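Local coordinates for helix-turn-helix domain-containing protein (Shewanella amazonensis SB2B, PDB 3KE2), which is of unknown function but carries a winged helix-turn-helix fold, which suggests that it may bind DNA, at residues Y24-M29 with R81-I86. Residues are numbered along the deposited sequence; the frame is centred on the assembly and turned at random. Where two conformers were deposited one is given.
Sequences YLAHLM and RTWGPI
The carbonyl O of W83, the residue whose indole reaches across to A26, accepts a hydrogen bond from the backbone N of I86 at 3.1 Å and so closes a type II' beta turn. G84 takes a positive phi at the second position of that turn, where a beta carbon would run into CD of P85. OG1 of T82 accepts a bond from N of G84 at 3.3 Å, an ST turn that overlaps the beta turn. The case illustrates how a corner held by two backbone-donated hydrogen bonds can set the root of one long side chain. CG of W83 stands anti to its own carbonyl carbon (chi1 -76°), which sends the six-membered ring out to helix 14-31. There CH2 of W83 lies 3.4 Å from CB of A26, the methyl approaching the ring obliquely, while CZ2 of W83 comes 3.8 Å from O of A26. N of H27 sits at the indole edge near its plane, without a hydrogen bond. Were W83 replaced by alanine, the A26 methyl would probably lose its aromatic partner, and 81-86 its side-chain contact with 24-29. W83 also touches S88 and H27 touches D92, both on helix 88-102, while P85 packs on L23, and I86 on I86, of the second subunit; the contact thus joins helix 14-31 to the corner leaving wing strand 77-82, beside helix 88-102 and the dimer interface.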
loop_
_atom_site.group_PDB
_atom_site.type_symbol
_atom_site.label_atom_id
_atom_site.label_comp_id
_atom_site.label_asym_id
_atom_site.label_seq_id
_atom_site.Cartn_x
_atom_site.Cartn_y
_atom_site.Cartn_z
ATOM N N TYR A 24 -0.804 5.784 7.929
ATOM C CA TYR A 24 -0.791 6.817 8.965
ATOM C C TYR A 24 -0.672 6.169 10.333
ATOM O O TYR A 24 0.129 6.620 11.185
ATOM C CB TYR A 24 -2.038 7.700 8.893
ATOM C CG TYR A 24 -1.988 8.852 9.858
ATOM C CD1 TYR A 24 -1.139 9.928 9.644
ATOM C CD2 TYR A 24 -2.789 8.879 10.973
ATOM C CE1 TYR A 24 -1.081 11.005 10.547
ATOM C CE2 TYR A 24 -2.739 9.938 11.871
ATOM C CZ TYR A 24 -1.882 10.997 11.655
ATOM O OH TYR A 24 -1.858 12.049 12.560
ATOM N N LEU A 25 -1.465 5.124 10.560
ATOM C CA LEU A 25 -1.389 4.424 11.843
ATOM C C LEU A 25 0.027 3.867 12.030
ATOM O O LEU A 25 0.668 4.068 13.069
ATOM C CB LEU A 25 -2.416 3.315 11.930
ATOM C CG LEU A 25 -3.833 3.761 12.121
ATOM C CD1 LEU A 25 -4.717 2.543 12.254
ATOM C CD2 LEU A 25 -3.875 4.596 13.361
ATOM N N ALA A 26 0.523 3.220 10.988
ATOM C CA ALA A 26 1.834 2.636 11.042
ATOM C C ALA A 26 2.866 3.699 11.382
ATOM O O ALA A 26 3.805 3.429 12.117
ATOM C CB ALA A 26 2.162 1.967 9.714
ATOM N N HIS A 27 2.712 4.897 10.837
ATOM C CA HIS A 27 3.651 5.998 11.130
ATOM C C HIS A 27 3.547 6.376 12.608
ATOM O O HIS A 27 4.552 6.492 13.281
ATOM C CB HIS A 27 3.378 7.186 10.187
ATOM C CG HIS A 27 4.140 8.438 10.499
ATOM N ND1 HIS A 27 5.385 8.711 9.963
ATOM C CD2 HIS A 27 3.796 9.529 11.230
ATOM C CE1 HIS A 27 5.789 9.902 10.378
ATOM N NE2 HIS A 27 4.841 10.422 11.146
ATOM N N LEU A 28 2.325 6.534 13.114
ATOM C CA LEU A 28 2.125 6.874 14.511
ATOM C C LEU A 28 2.769 5.836 15.440
ATOM O O LEU A 28 3.522 6.185 16.344
ATOM C CB LEU A 28 0.646 6.981 14.813
ATOM C CG LEU A 28 -0.095 8.182 14.234
ATOM C CD1 LEU A 28 -1.548 8.051 14.632
ATOM C CD2 LEU A 28 0.494 9.524 14.698
HETATM N N MSE A 29 2.495 4.561 15.163
HETATM C CA MSE A 29 3.013 3.438 15.939
HETATM C C MSE A 29 4.513 3.337 15.913
HETATM O O MSE A 29 5.129 2.861 16.857
HETATM C CB MSE A 29 2.451 2.143 15.379
HETATM C CG MSE A 29 0.984 2.028 15.538
HETATM SE SE MSE A 29 0.334 0.489 14.621
HETATM C CE MSE A 29 -1.471 0.790 14.914
ATOM N N ARG A 81 7.042 -4.844 13.013
ATOM C CA ARG A 81 8.095 -5.865 12.865
ATOM C C ARG A 81 8.825 -5.591 11.575
ATOM O O ARG A 81 10.050 -5.633 11.527
ATOM C CB ARG A 81 7.536 -7.293 12.862
ATOM C CG ARG A 81 8.606 -8.383 12.587
ATOM C CD ARG A 81 8.036 -9.818 12.587
ATOM N NE ARG A 81 9.062 -10.812 12.247
ATOM C CZ ARG A 81 9.794 -11.476 13.134
ATOM N NH1 ARG A 81 9.613 -11.276 14.429
ATOM N NH2 ARG A 81 10.702 -12.343 12.724
ATOM N N THR A 82 8.068 -5.316 10.510
ATOM C CA THR A 82 8.678 -4.974 9.207
ATOM C C THR A 82 7.697 -4.168 8.384
ATOM O O THR A 82 6.493 -4.404 8.456
ATOM C CB THR A 82 9.105 -6.168 8.383
ATOM O OG1 THR A 82 9.870 -5.690 7.266
ATOM C CG2 THR A 82 7.897 -6.965 7.889
ATOM N N TRP A 83 8.217 -3.189 7.644
ATOM C CA TRP A 83 7.383 -2.378 6.761
ATOM C C TRP A 83 7.174 -3.073 5.436
ATOM O O TRP A 83 6.263 -2.722 4.687
ATOM C CB TRP A 83 8.008 -1.021 6.492
ATOM C CG TRP A 83 7.870 -0.088 7.607
ATOM C CD1 TRP A 83 8.689 0.031 8.677
ATOM C CD2 TRP A 83 6.847 0.902 7.763
ATOM N NE1 TRP A 83 8.237 1.027 9.498
ATOM C CE2 TRP A 83 7.103 1.573 8.967
ATOM C CE3 TRP A 83 5.736 1.284 6.997
ATOM C CZ2 TRP A 83 6.303 2.612 9.430
ATOM C CZ3 TRP A 83 4.930 2.328 7.460
ATOM C CH2 TRP A 83 5.218 2.973 8.671
ATOM N N GLY A 84 8.037 -4.039 5.142
ATOM C CA GLY A 84 7.974 -4.774 3.900
ATOM C C GLY A 84 8.038 -3.883 2.672
ATOM O O GLY A 84 8.954 -3.083 2.530
ATOM N N PRO A 85 7.034 -3.979 1.800
ATOM C CA PRO A 85 7.075 -3.215 0.566
ATOM C C PRO A 85 6.763 -1.733 0.731
ATOM O O PRO A 85 6.843 -0.988 -0.263
ATOM C CB PRO A 85 5.959 -3.868 -0.259
ATOM C CG PRO A 85 4.946 -4.216 0.735
ATOM C CD PRO A 85 5.727 -4.646 1.971
ATOM N N ILE A 86 6.403 -1.318 1.947
ATOM C CA ILE A 86 6.034 0.060 2.224
ATOM C C ILE A 86 7.223 0.883 2.688
ATOM O O ILE A 86 8.029 0.472 3.539
ATOM C CB ILE A 86 4.939 0.138 3.304
ATOM C CG1 ILE A 86 3.731 -0.715 2.906
ATOM C CG2 ILE A 86 4.512 1.571 3.549
ATOM C CD1 ILE A 86 3.172 -0.413 1.592
#